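PDB 4TSZ: DNA polymerase III subunit beta from Pseudomonas aeruginosa, which confers DNA tethering and processivity on DNA polymerases and other proteins, forming a ring of two subunits. Local coordinates for residues Leu292-Asn297 with Glu306-Glu311; Ile283-Ser288 with Ile319-Ser324; Gln264-Phe269 with Tyr325-Leu330; Leu257-Arg262 with Thr335-Phe340; Arg177-Ser182 with Ser359-Met364. All coordinates share one frame; numbering follows the deposited sequence.

Overall arrangement
Followed from the N terminus, the chain lays down one half of every contact in the order 177-182, 257-262, 264-269, 283-288 and 292-297, then returns through the partners in reverse order. The five loops are therefore fully nested and none cross. Interaction 1 closes the innermost, a hairpin; interaction 2 adds the last strand of the same four-stranded sheet; interaction 3 pairs the two helices of the C-terminal domain; interaction 4 forms one edge of the eight-stranded sheet. Interaction 5, the outermost, joins central and C-terminal domains within that larger sheet. Interaction 3 touches all the others, whereas interactions 1 and 5 stay about 13 Å apart at their nearest atoms.

Interaction 1 of 5, residues Leu292-Asn297 with Glu306-Glu311; sequences LKIQAN and EEVQVE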
# COMPACT_ATOMS: atom_id res chain seq x y z
N LEU E 292 30.92 19.00 -7.07
CA LEU E 292 29.67 19.50 -6.52
C LEU E 292 29.57 19.09 -5.04
O LEU E 292 29.45 17.89 -4.74
CB LEU E 292 28.42 19.04 -7.32
CG LEU E 292 27.09 19.64 -6.84
CD1 LEU E 292 26.96 21.11 -7.23
CD2 LEU E 292 25.91 18.85 -7.36
N LYS E 293 29.65 20.07 -4.14
CA LYS E 293 29.52 19.85 -2.70
C LYS E 293 28.05 20.08 -2.34
O LYS E 293 27.48 21.10 -2.74
CB LYS E 293 30.42 20.79 -1.89
CG LYS E 293 31.92 20.55 -2.04
CD LYS E 293 32.69 21.51 -1.14
CE LYS E 293 34.18 21.51 -1.39
NZ LYS E 293 34.89 22.45 -0.48
N ILE E 294 27.43 19.12 -1.63
CA ILE E 294 26.04 19.19 -1.20
C ILE E 294 25.96 19.22 0.32
O ILE E 294 26.58 18.38 0.98
CB ILE E 294 25.16 18.06 -1.80
CG1 ILE E 294 25.40 17.89 -3.32
CG2 ILE E 294 23.65 18.27 -1.48
CD1 ILE E 294 25.19 16.50 -3.81
N GLN E 295 25.21 20.17 0.86
CA GLN E 295 25.02 20.28 2.30
C GLN E 295 23.54 20.47 2.64
O GLN E 295 22.82 21.17 1.92
CB GLN E 295 25.88 21.42 2.87
CG GLN E 295 25.95 21.47 4.39
CD GLN E 295 25.49 22.81 4.91
OE1 GLN E 295 24.31 23.17 4.83
NE2 GLN E 295 26.42 23.56 5.48
N ALA E 296 23.10 19.84 3.73
CA ALA E 296 21.74 19.95 4.24
C ALA E 296 21.76 19.99 5.76
O ALA E 296 22.52 19.26 6.41
CB ALA E 296 20.89 18.78 3.77
N ASN E 297 20.91 20.86 6.33
CA ASN E 297 20.74 20.97 7.78
C ASN E 297 19.30 21.23 8.16
O ASN E 297 18.51 21.67 7.31
CB ASN E 297 21.74 21.92 8.46
CG ASN E 297 21.78 23.31 7.88
OD1 ASN E 297 20.84 24.09 8.02
ND2 ASN E 297 22.89 23.65 7.24
N GLU E 306 28.02 15.89 1.39
CA GLU E 306 28.50 14.99 0.35
C GLU E 306 29.18 15.74 -0.78
O GLU E 306 28.85 16.89 -1.06
CB GLU E 306 27.38 14.08 -0.18
CG GLU E 306 27.94 12.73 -0.59
CD GLU E 306 26.95 11.64 -0.94
OE1 GLU E 306 27.20 10.92 -1.94
OE2 GLU E 306 25.94 11.48 -0.21
N GLU E 307 30.16 15.09 -1.40
CA GLU E 307 30.92 15.63 -2.51
C GLU E 307 30.72 14.69 -3.69
O GLU E 307 30.90 13.47 -3.55
CB GLU E 307 32.41 15.75 -2.16
CG GLU E 307 32.72 16.81 -1.11
CD GLU E 307 34.19 17.08 -0.89
OE1 GLU E 307 34.99 16.11 -0.88
OE2 GLU E 307 34.55 18.26 -0.70
N VAL E 308 30.29 15.25 -4.84
CA VAL E 308 30.05 14.50 -6.07
C VAL E 308 30.94 15.04 -7.18
O VAL E 308 30.96 16.25 -7.43
CB VAL E 308 28.55 14.49 -6.48
CG1 VAL E 308 28.32 13.63 -7.73
CG2 VAL E 308 27.65 14.03 -5.34
N GLN E 309 31.66 14.14 -7.86
CA GLN E 309 32.50 14.51 -9.00
C GLN E 309 31.59 14.77 -10.19
O GLN E 309 30.68 13.99 -10.46
CB GLN E 309 33.53 13.41 -9.33
CG GLN E 309 34.78 13.49 -8.47
CD GLN E 309 35.79 12.45 -8.89
OE1 GLN E 309 35.84 11.34 -8.34
NE2 GLN E 309 36.60 12.78 -9.89
N VAL E 310 31.77 15.92 -10.85
CA VAL E 310 30.98 16.34 -12.01
C VAL E 310 31.91 16.85 -13.12
O VAL E 310 33.05 17.19 -12.83
CB VAL E 310 29.90 17.41 -11.64
CG1 VAL E 310 28.80 16.85 -10.73
CG2 VAL E 310 30.53 18.67 -11.03
N GLU E 311 31.42 16.91 -14.37
CA GLU E 311 32.18 17.49 -15.48
C GLU E 311 31.80 18.96 -15.48
O GLU E 311 30.69 19.33 -15.87
CB GLU E 311 31.79 16.85 -16.83
CG GLU E 311 32.44 15.50 -17.10
CD GLU E 311 31.94 14.79 -18.35
OE1 GLU E 311 31.66 15.47 -19.36
OE2 GLU E 311 31.85 13.54 -18.32
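Strand segments 292-297 and 306-309 run antiparallel, their short axes 4.7 Å apart at 154°, with Leu292 opposite Val308 and Ile294 opposite Glu306 as hydrogen-bonded pairs and Lys293 opposite Glu307 as the non-hydrogen-bonded pair between them. Four backbone bonds tie the strands; the straightest is Ile294 N to Glu306 O, 2.7 Å with 176° at the hydrogen. One face of this hairpin, bearing Leu292, Ile294, Glu306 and Val308, is mainly apolar. There Ile294 turns CG1 anti to its carbonyl carbon, and the tip CD1 reaches diagonally to Val308 CG2 at 3.8 Å. Leu292 meets the departing chain instead: its CB is 4.1 Å from Val310 CG1, just past the last paired residue. Glu306 starts on this face too, but leads its carboxylate away from the hairpin to a salt bridge with Arg271.

On the other face the extended chains of Lys293 and Glu307 lie side by side and point the same way. The touching is done by methylene against carboxylate oxygen, Lys293 CE to Glu307 OE2 at 3.3 Å, while Lys293 NZ stays 4.2 Å from that oxygen, too far for a salt bridge. The other oxygen of Glu307 makes its salt bridge with Arg104 of the second subunit.

Strand 282-288 flanks 292-297 on its other side, and helix 262-273 covers the inner face, setting Phe269 on Ile294 and Ala268 on Val308. Beyond Glu306 the sheet continues into an antiparallel strand of the second subunit, which places this hairpin at the seam of the ring.

Interaction 2 of 5, residues Ile283-Ser288 with Ile319-Ser324; sequences IRLQLS and IGFNVS
Ile283 and Val323 meet where strand 317-322 gives way to a helix, and the isoleucine can be traced outward atom by atom. Its CB stands beside the backbone oxygen of Phe321, the same oxygen that accepts the backbone hydrogen bond from the isoleucine (Ile283 N to Phe321 O, 2.9 Å). A chi1 of 62° sets CG1 astride its own main chain and brings it closer still, with Ile283 CG1 3.4 Å from Phe321 O. The CG2 branch rests on the first helical residue, Ile283 CG2 to Val323 CB at 3.7 Å. At the tip, Ile283 CD1 reaches Val323 CG2 at 3.8 Å, and the two side chains cross at about a right angle.

The strands themselves are, in chain order, the first and last of the four-stranded antiparallel sheet of the C-terminal domain, 283-288 lying inside it and 319-322 along its edge. Asn322 is the N-cap of the helix that follows, its OD1 accepting the backbone N-H of Tyr325. Four backbone bonds join Ile283 to Phe321 and Leu285 to Ile319, while Gly320 faces Arg284 in the non-hydrogen-bonded pair between them.

Further along the buried face, Leu285 divides its contacts: its CB touches Ile319 CG2 at 3.8 Å, and its methyl CD2 approaches the Phe321 ring obliquely, 3.8 Å from Phe321 CD2. Phe269 of helix 262-273 packs against Ile283, Leu285 and Val323 from the interior.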
# COMPACT_ATOMS: atom_id res chain seq x y z
N ILE E 283 18.59 22.48 0.46
CA ILE E 283 19.96 21.99 0.39
C ILE E 283 20.82 23.09 -0.21
O ILE E 283 20.31 23.95 -0.94
CB ILE E 283 20.12 20.63 -0.35
CG1 ILE E 283 19.68 20.70 -1.83
CG2 ILE E 283 19.46 19.48 0.44
CD1 ILE E 283 20.25 19.65 -2.72
N ARG E 284 22.10 23.08 0.13
CA ARG E 284 23.05 24.03 -0.41
C ARG E 284 24.01 23.31 -1.34
O ARG E 284 24.55 22.25 -1.00
CB ARG E 284 23.81 24.75 0.72
CG ARG E 284 24.75 25.86 0.22
CD ARG E 284 25.65 26.36 1.31
NE ARG E 284 26.61 25.33 1.74
CZ ARG E 284 27.47 25.47 2.75
NH1 ARG E 284 27.49 26.60 3.45
NH2 ARG E 284 28.30 24.49 3.06
N LEU E 285 24.19 23.88 -2.53
CA LEU E 285 25.07 23.37 -3.57
C LEU E 285 26.28 24.31 -3.68
O LEU E 285 26.11 25.53 -3.70
CB LEU E 285 24.31 23.33 -4.91
CG LEU E 285 23.79 21.98 -5.45
CD1 LEU E 285 23.24 21.08 -4.37
CD2 LEU E 285 22.77 22.20 -6.55
N GLN E 286 27.48 23.74 -3.71
CA GLN E 286 28.71 24.50 -3.91
C GLN E 286 29.43 23.87 -5.08
O GLN E 286 29.98 22.77 -4.98
CB GLN E 286 29.59 24.57 -2.66
CG GLN E 286 29.03 25.51 -1.60
CD GLN E 286 29.81 25.48 -0.30
OE1 GLN E 286 29.81 26.45 0.46
NE2 GLN E 286 30.45 24.36 0.02
N LEU E 287 29.31 24.54 -6.24
CA LEU E 287 29.91 24.11 -7.49
C LEU E 287 31.27 24.76 -7.69
O LEU E 287 31.43 25.95 -7.45
CB LEU E 287 28.96 24.46 -8.65
CG LEU E 287 29.39 24.07 -10.07
CD1 LEU E 287 29.37 22.55 -10.28
CD2 LEU E 287 28.54 24.79 -11.10
N SER E 288 32.25 23.95 -8.11
CA SER E 288 33.62 24.34 -8.43
C SER E 288 34.15 23.34 -9.46
O SER E 288 33.45 22.37 -9.76
CB SER E 288 34.49 24.37 -7.18
OG SER E 288 34.64 23.09 -6.59
N ILE E 319 24.54 27.87 -4.46
CA ILE E 319 23.12 27.98 -4.77
C ILE E 319 22.25 27.05 -3.90
O ILE E 319 22.67 25.93 -3.59
CB ILE E 319 22.89 27.82 -6.31
CG1 ILE E 319 21.44 28.20 -6.75
CG2 ILE E 319 23.36 26.46 -6.86
CD1 ILE E 319 21.27 28.50 -8.25
N GLY E 320 21.09 27.54 -3.49
CA GLY E 320 20.13 26.79 -2.68
C GLY E 320 19.00 26.24 -3.51
O GLY E 320 18.52 26.89 -4.43
N PHE E 321 18.56 25.02 -3.19
CA PHE E 321 17.46 24.36 -3.90
C PHE E 321 16.64 23.49 -3.00
O PHE E 321 17.15 22.94 -2.01
CB PHE E 321 17.99 23.46 -5.05
CG PHE E 321 18.36 24.18 -6.31
CD1 PHE E 321 17.38 24.68 -7.16
CD2 PHE E 321 19.69 24.35 -6.67
CE1 PHE E 321 17.73 25.36 -8.34
CE2 PHE E 321 20.04 25.02 -7.84
CZ PHE E 321 19.05 25.53 -8.66
N ASN E 322 15.36 23.30 -3.37
CA ASN E 322 14.49 22.36 -2.70
C ASN E 322 14.92 21.00 -3.29
O ASN E 322 14.87 20.82 -4.52
CB ASN E 322 13.00 22.69 -2.98
CG ASN E 322 12.01 21.66 -2.47
OD1 ASN E 322 12.18 20.45 -2.61
ND2 ASN E 322 10.89 22.10 -1.95
N VAL E 323 15.44 20.10 -2.42
CA VAL E 323 15.97 18.78 -2.80
C VAL E 323 14.92 17.87 -3.45
O VAL E 323 15.26 17.13 -4.37
CB VAL E 323 16.80 18.10 -1.67
CG1 VAL E 323 15.94 17.71 -0.48
CG2 VAL E 323 17.61 16.91 -2.19
N SER E 324 13.65 17.95 -2.99
CA SER E 324 12.54 17.18 -3.55
C SER E 324 12.32 17.58 -5.01
O SER E 324 12.11 16.70 -5.83
CB SER E 324 11.27 17.37 -2.72
OG SER E 324 11.46 16.89 -1.40

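Interaction 3 of 5, residues Gln264-Phe269 with Tyr325-Leu330; sequences QLREAF and YLLDVL
Phe269 and Leu330 provide the tightest apolar touch between two helices that run roughly antiparallel, their short axes 10.0 Å apart at 150°. Among the aliphatic contacts, Leu330 CD1 reaches the backbone N of Arg266 and, at 4.0 Å, Leu265 CB. Leu327 uses CD2 in the same manner: the methyl lies 3.8 Å from Phe269 CB and 3.8 Å from Arg266 CG, and the Leu327 and Arg266 side chains cross at about a right angle.

The aromatic contacts gather round one ring. A chi1 of -71° points Phe269 at the partner helix, where one leucine covers a face and another meets the edge. Leu326 CD1 makes a CH-pi interaction over the face, 4.2 Å from the Phe269 ring centroid and 23° off the normal, displaced toward the rim at CZ. Leu330 CD1 sits at the edge, in the plane of the ring and 3.5 Å from Phe269 CD2.

Between 264-269 and 325-330 the contact is apolar; the polar bonds lie around it. The Arg266 oxygen, although touched by Leu327 CD2, accepts a bond from the hydroxyl of Ser270. Just beyond, Leu330 O, at the end of the second helix, accepts a hydrogen bond from Arg262 NH1 at the start of the first. In this family such helices line the central hole of the ring. The core thus coheres by dispersion and shape, one polar bond links the helices at their Arg262 and Leu330 ends, and a salt bridge from Asp328 to Arg177 ties the second helix to a strand of the central domain.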
# COMPACT_ATOMS: atom_id res chain seq x y z
N GLN E 264 24.51 8.92 -9.35
CA GLN E 264 25.36 9.49 -8.30
C GLN E 264 24.71 10.72 -7.68
O GLN E 264 24.71 10.86 -6.46
CB GLN E 264 26.74 9.86 -8.86
CG GLN E 264 27.67 8.67 -9.09
CD GLN E 264 29.09 9.16 -9.29
OE1 GLN E 264 29.43 9.73 -10.33
NE2 GLN E 264 29.92 8.99 -8.29
N LEU E 265 24.15 11.61 -8.52
CA LEU E 265 23.47 12.82 -8.05
C LEU E 265 22.21 12.48 -7.29
O LEU E 265 21.99 13.04 -6.22
CB LEU E 265 23.20 13.80 -9.20
CG LEU E 265 24.44 14.48 -9.81
CD1 LEU E 265 24.12 15.12 -11.15
CD2 LEU E 265 25.05 15.51 -8.86
N ARG E 266 21.40 11.53 -7.80
CA ARG E 266 20.18 11.09 -7.15
C ARG E 266 20.46 10.49 -5.78
O ARG E 266 19.76 10.83 -4.82
CB ARG E 266 19.35 10.13 -8.04
CG ARG E 266 17.96 9.86 -7.44
CD ARG E 266 17.46 8.44 -7.60
NE ARG E 266 18.31 7.40 -7.00
CZ ARG E 266 18.25 6.98 -5.74
NH1 ARG E 266 17.41 7.56 -4.88
NH2 ARG E 266 19.04 6.01 -5.31
N GLU E 267 21.50 9.64 -5.67
CA GLU E 267 21.90 8.98 -4.42
C GLU E 267 22.38 9.97 -3.37
O GLU E 267 21.97 9.88 -2.21
CB GLU E 267 22.96 7.89 -4.67
CG GLU E 267 22.38 6.63 -5.30
CD GLU E 267 23.32 5.83 -6.18
OE1 GLU E 267 22.85 4.88 -6.84
OE2 GLU E 267 24.53 6.15 -6.23
N ALA E 268 23.23 10.94 -3.79
CA ALA E 268 23.75 11.99 -2.92
C ALA E 268 22.65 12.93 -2.46
O ALA E 268 22.64 13.31 -1.28
CB ALA E 268 24.84 12.77 -3.64
N PHE E 269 21.71 13.31 -3.37
CA PHE E 269 20.57 14.17 -3.02
C PHE E 269 19.65 13.44 -2.03
O PHE E 269 19.22 14.04 -1.06
CB PHE E 269 19.80 14.66 -4.26
CG PHE E 269 20.50 15.70 -5.11
CD1 PHE E 269 21.35 16.64 -4.55
CD2 PHE E 269 20.26 15.77 -6.48
CE1 PHE E 269 22.00 17.60 -5.35
CE2 PHE E 269 20.91 16.73 -7.28
CZ PHE E 269 21.77 17.64 -6.71
N TYR E 325 12.45 18.89 -5.35
CA TYR E 325 12.31 19.38 -6.73
C TYR E 325 13.41 18.82 -7.63
O TYR E 325 13.13 18.46 -8.78
CB TYR E 325 12.30 20.92 -6.81
CG TYR E 325 11.12 21.62 -6.16
CD1 TYR E 325 9.97 20.91 -5.79
CD2 TYR E 325 11.12 23.00 -5.95
CE1 TYR E 325 8.88 21.55 -5.21
CE2 TYR E 325 10.04 23.65 -5.37
CZ TYR E 325 8.91 22.93 -5.02
OH TYR E 325 7.86 23.58 -4.43
N LEU E 326 14.65 18.70 -7.11
CA LEU E 326 15.77 18.14 -7.86
C LEU E 326 15.61 16.63 -8.05
O LEU E 326 15.84 16.13 -9.15
CB LEU E 326 17.13 18.48 -7.21
CG LEU E 326 17.48 19.98 -7.04
CD1 LEU E 326 18.84 20.12 -6.42
CD2 LEU E 326 17.45 20.73 -8.38
N LEU E 327 15.15 15.92 -6.99
CA LEU E 327 14.89 14.48 -7.03
C LEU E 327 13.77 14.14 -8.02
O LEU E 327 13.88 13.17 -8.77
CB LEU E 327 14.63 13.90 -5.62
CG LEU E 327 15.87 13.78 -4.74
CD1 LEU E 327 15.49 13.72 -3.27
CD2 LEU E 327 16.74 12.58 -5.15
N ASP E 328 12.74 15.00 -8.07
CA ASP E 328 11.63 14.85 -9.02
C ASP E 328 12.14 14.86 -10.46
O ASP E 328 11.73 14.02 -11.26
CB ASP E 328 10.60 15.96 -8.84
CG ASP E 328 9.73 15.85 -7.62
OD1 ASP E 328 9.71 14.77 -7.00
OD2 ASP E 328 9.10 16.86 -7.26
N VAL E 329 13.05 15.81 -10.78
CA VAL E 329 13.64 15.94 -12.11
C VAL E 329 14.49 14.71 -12.45
O VAL E 329 14.33 14.13 -13.53
CB VAL E 329 14.45 17.26 -12.26
CG1 VAL E 329 15.25 17.27 -13.57
CG2 VAL E 329 13.54 18.48 -12.18
N LEU E 330 15.38 14.31 -11.52
CA LEU E 330 16.27 13.17 -11.74
C LEU E 330 15.51 11.87 -11.97
O LEU E 330 15.95 11.06 -12.79
CB LEU E 330 17.32 13.04 -10.61
CG LEU E 330 18.35 14.17 -10.51
CD1 LEU E 330 19.16 14.04 -9.28
CD2 LEU E 330 19.25 14.24 -11.75

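Interaction 4 of 5, residues Leu257-Arg262 with Thr335-Phe340; sequences LVVGDR and TEQVRF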
# COMPACT_ATOMS: atom_id res chain seq x y z
N LEU E 257 27.79 25.00 -17.49
CA LEU E 257 27.35 23.68 -17.93
C LEU E 257 27.97 22.58 -17.07
O LEU E 257 29.19 22.43 -17.00
CB LEU E 257 27.56 23.43 -19.44
CG LEU E 257 27.30 21.99 -19.98
CD1 LEU E 257 25.83 21.52 -19.77
CD2 LEU E 257 27.66 21.89 -21.45
N VAL E 258 27.10 21.84 -16.40
CA VAL E 258 27.47 20.75 -15.51
C VAL E 258 26.95 19.45 -16.11
O VAL E 258 25.78 19.36 -16.46
CB VAL E 258 26.95 20.98 -14.06
CG1 VAL E 258 27.45 19.89 -13.10
CG2 VAL E 258 27.35 22.35 -13.54
N VAL E 259 27.84 18.47 -16.25
CA VAL E 259 27.49 17.13 -16.71
C VAL E 259 27.84 16.21 -15.55
O VAL E 259 28.99 16.17 -15.10
CB VAL E 259 28.17 16.70 -18.04
CG1 VAL E 259 27.73 15.29 -18.44
CG2 VAL E 259 27.88 17.69 -19.17
N GLY E 260 26.82 15.53 -15.04
CA GLY E 260 26.98 14.61 -13.93
C GLY E 260 26.29 13.29 -14.17
O GLY E 260 25.50 13.15 -15.11
N ASP E 261 26.60 12.31 -13.32
CA ASP E 261 25.99 11.00 -13.37
C ASP E 261 24.64 11.10 -12.65
O ASP E 261 24.60 11.52 -11.49
CB ASP E 261 26.90 9.94 -12.70
CG ASP E 261 26.36 8.53 -12.83
OD1 ASP E 261 26.61 7.90 -13.86
OD2 ASP E 261 25.65 8.08 -11.91
N ARG E 262 23.54 10.76 -13.35
CA ARG E 262 22.18 10.82 -12.82
C ARG E 262 22.04 10.02 -11.51
O ARG E 262 21.52 10.56 -10.53
CB ARG E 262 21.16 10.34 -13.86
CG ARG E 262 19.71 10.67 -13.49
CD ARG E 262 18.75 9.63 -14.03
NE ARG E 262 18.85 8.35 -13.33
CZ ARG E 262 18.19 8.03 -12.22
NH1 ARG E 262 17.37 8.91 -11.66
NH2 ARG E 262 18.34 6.84 -11.66
N THR E 335 18.46 9.17 -19.42
CA THR E 335 19.87 8.95 -19.74
C THR E 335 20.70 8.80 -18.45
O THR E 335 20.34 9.30 -17.38
CB THR E 335 20.43 10.06 -20.65
OG1 THR E 335 20.24 11.32 -20.01
CG2 THR E 335 19.79 10.06 -22.03
N GLU E 336 21.81 8.10 -18.58
CA GLU E 336 22.82 7.82 -17.55
C GLU E 336 23.45 9.13 -17.04
O GLU E 336 23.73 9.26 -15.85
CB GLU E 336 23.89 6.96 -18.19
CG GLU E 336 24.77 6.24 -17.22
CD GLU E 336 25.57 5.21 -17.97
OE1 GLU E 336 25.06 4.09 -18.15
OE2 GLU E 336 26.68 5.55 -18.43
N GLN E 337 23.68 10.08 -17.96
CA GLN E 337 24.22 11.39 -17.66
C GLN E 337 23.10 12.42 -17.69
O GLN E 337 22.09 12.25 -18.38
CB GLN E 337 25.36 11.77 -18.61
CG GLN E 337 26.64 10.99 -18.37
CD GLN E 337 27.80 11.56 -19.15
OE1 GLN E 337 27.73 11.74 -20.37
NE2 GLN E 337 28.89 11.83 -18.46
N VAL E 338 23.30 13.49 -16.92
CA VAL E 338 22.34 14.58 -16.82
C VAL E 338 23.08 15.91 -16.96
O VAL E 338 24.20 16.07 -16.46
CB VAL E 338 21.46 14.45 -15.54
CG1 VAL E 338 22.27 14.44 -14.25
CG2 VAL E 338 20.38 15.52 -15.49
N ARG E 339 22.47 16.84 -17.70
CA ARG E 339 23.01 18.18 -17.91
C ARG E 339 22.27 19.19 -17.05
O ARG E 339 21.04 19.24 -17.08
CB ARG E 339 22.92 18.59 -19.39
CG ARG E 339 23.91 17.91 -20.31
CD ARG E 339 23.77 18.45 -21.73
NE ARG E 339 22.55 17.98 -22.40
CZ ARG E 339 21.81 18.72 -23.22
NH1 ARG E 339 22.13 19.98 -23.48
NH2 ARG E 339 20.73 18.20 -23.79
N PHE E 340 23.02 19.98 -16.29
CA PHE E 340 22.51 21.09 -15.47
C PHE E 340 23.13 22.34 -16.07
O PHE E 340 24.34 22.39 -16.31
CB PHE E 340 22.93 20.94 -14.00
CG PHE E 340 22.05 20.03 -13.17
CD1 PHE E 340 22.16 18.65 -13.27
CD2 PHE E 340 21.13 20.56 -12.28
CE1 PHE E 340 21.34 17.81 -12.51
CE2 PHE E 340 20.34 19.72 -11.49
CZ PHE E 340 20.44 18.35 -11.62
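Val258 and Phe340 are partners at the edge of the eight-stranded antiparallel sheet that spans the central and C-terminal domains, strand 256-261 being its outermost strand on the C-terminal side. Backbone bonds supply the regular part of the contact. Val258 pairs with Phe340 and Gly260 with Val338, two bonds each; the Phe340 N to Val258 O bond measures 2.8 Å and is nearly straight at 172°. A fifth bond, Arg262 N to Glu336 O at 2.9 Å, extends the hold past the strand into the first helical residue, directly after Asp261, the N-cap, whose OD2 accepts the Gln264 N-H.

Van der Waals contacts divide between the two faces. Inward, Val258 CB lies 4.0 Å from Phe340 CB. The Val338 CG1 methyl, which chi1 of 59° keeps close over the main chain, packs on the opposing backbone, 3.6 Å from Gly260 O and 3.9 Å from Arg262 CA. Outward, Val259 and Arg339 run alongside each other, pointing the same way, Val259 CG2 against the arginine methylene CG, while Leu257 CD1 touches that methylene as well.

Charged and polar ends find partners beyond these strands: Arg339 forms a salt bridge with Asp357, and Arg262 NH1 donates to Leu330 O. The Gln337 amide makes a weak hydrogen bond to Glu311 OE2, and its NE2 also comes within 3.6 Å of Val259 CG1.

Interaction 5 of 5, residues Arg177-Ser182 with Ser359-Met364; sequences RLAMCS and SAYVVM
Met180 has CG between its backbone N and carbonyl carbon (chi1 73°), which brings that atom 3.7 Å from Ala360 CB and 3.5 Å from Ala360 O. On the opposite face, a chi1 of -54° swings the Tyr361 ring to the N side of its residue, where it passes obliquely to Ala179, with Tyr361 CD1 3.6 Å from Ala179 CB. Tyr361 OH hydrogen-bonds Arg142 O.

Strands 177-182 and 359-363 run almost exactly antiparallel, their axes 4.6 Å apart at 177°. They are the middle pair of the eight-stranded sheet, one from the central domain and one from the C-terminal domain, so the backbone bonds between them make the sheet continuous across the domain boundary. Leu178 exchanges two such bonds with Val362, including Leu178 N to Val362 O at 2.8 Å, and Met180 exchanges two with Ala360.

The Leu178 and Val362 side chains, CB to CB at 4.2 Å, share the Met180 face and both pack against apolar side chains of the bound peptide. From the Tyr361 face, Arg177 sends its guanidinium away from Val363 to salt bridges with Asp174 and with Asp328 of helix 323-330.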
# COMPACT_ATOMS: atom_id res chain seq x y z
N ARG E 177 8.76 25.38 -10.14
CA ARG E 177 9.45 24.54 -11.09
C ARG E 177 8.55 24.27 -12.29
O ARG E 177 7.33 24.39 -12.19
CB ARG E 177 9.91 23.22 -10.45
CG ARG E 177 8.80 22.16 -10.30
CD ARG E 177 8.50 22.04 -8.86
NE ARG E 177 7.45 21.07 -8.52
CZ ARG E 177 7.66 19.78 -8.29
NH1 ARG E 177 8.84 19.23 -8.55
NH2 ARG E 177 6.67 19.01 -7.85
N LEU E 178 9.17 23.88 -13.40
CA LEU E 178 8.46 23.60 -14.64
C LEU E 178 9.07 22.37 -15.30
O LEU E 178 10.27 22.15 -15.22
CB LEU E 178 8.55 24.84 -15.57
CG LEU E 178 7.90 24.76 -16.97
CD1 LEU E 178 7.39 26.10 -17.39
CD2 LEU E 178 8.88 24.21 -18.02
N ALA E 179 8.21 21.57 -15.97
CA ALA E 179 8.61 20.43 -16.77
C ALA E 179 7.96 20.56 -18.15
O ALA E 179 6.80 20.93 -18.27
CB ALA E 179 8.19 19.13 -16.11
N MET E 180 8.73 20.29 -19.20
CA MET E 180 8.24 20.33 -20.57
C MET E 180 8.86 19.22 -21.43
O MET E 180 10.02 18.86 -21.24
CB MET E 180 8.36 21.72 -21.21
CG MET E 180 9.78 22.11 -21.57
SD MET E 180 9.98 23.79 -22.18
CE MET E 180 9.05 23.72 -23.62
N CYS E 181 8.05 18.65 -22.32
CA CYS E 181 8.51 17.60 -23.23
C CYS E 181 7.91 17.84 -24.60
O CYS E 181 6.72 18.12 -24.69
CB CYS E 181 8.17 16.21 -22.69
SG CYS E 181 8.98 14.86 -23.59
N SER E 182 8.73 17.79 -25.66
CA SER E 182 8.30 18.01 -27.04
C SER E 182 8.62 16.81 -27.91
O SER E 182 9.69 16.22 -27.77
CB SER E 182 8.98 19.25 -27.63
OG SER E 182 8.81 20.40 -26.81
N SER E 359 13.27 17.06 -23.68
CA SER E 359 12.78 17.30 -22.33
C SER E 359 13.58 18.45 -21.73
O SER E 359 14.79 18.53 -21.93
CB SER E 359 12.93 16.05 -21.46
OG SER E 359 12.08 15.01 -21.93
N ALA E 360 12.90 19.36 -21.02
CA ALA E 360 13.51 20.50 -20.35
C ALA E 360 12.84 20.73 -19.00
O ALA E 360 11.62 20.69 -18.89
CB ALA E 360 13.43 21.75 -21.23
N TYR E 361 13.66 20.91 -17.96
CA TYR E 361 13.20 21.08 -16.59
C TYR E 361 13.79 22.33 -16.00
O TYR E 361 14.99 22.55 -16.08
CB TYR E 361 13.53 19.85 -15.73
CG TYR E 361 13.00 18.58 -16.36
CD1 TYR E 361 11.68 18.19 -16.17
CD2 TYR E 361 13.79 17.82 -17.22
CE1 TYR E 361 11.15 17.07 -16.80
CE2 TYR E 361 13.28 16.69 -17.86
CZ TYR E 361 11.95 16.32 -17.65
OH TYR E 361 11.45 15.19 -18.25
N VAL E 362 12.94 23.17 -15.42
CA VAL E 362 13.35 24.45 -14.85
C VAL E 362 13.05 24.44 -13.35
O VAL E 362 11.94 24.08 -12.96
CB VAL E 362 12.64 25.62 -15.57
CG1 VAL E 362 13.12 26.97 -15.05
CG2 VAL E 362 12.84 25.54 -17.09
N VAL E 363 14.05 24.75 -12.51
CA VAL E 363 13.86 24.78 -11.06
C VAL E 363 14.34 26.13 -10.53
O VAL E 363 15.54 26.41 -10.61
CB VAL E 363 14.54 23.59 -10.30
CG1 VAL E 363 14.20 23.62 -8.81
CG2 VAL E 363 14.15 22.24 -10.89
N MET E 364 13.44 26.93 -9.94
CA MET E 364 13.82 28.19 -9.31
C MET E 364 14.57 27.86 -8.01
O MET E 364 14.17 26.94 -7.28
CB MET E 364 12.60 29.07 -8.96
CG MET E 364 12.10 29.92 -10.11
SD MET E 364 13.36 30.97 -10.93
CE MET E 364 13.50 32.30 -9.76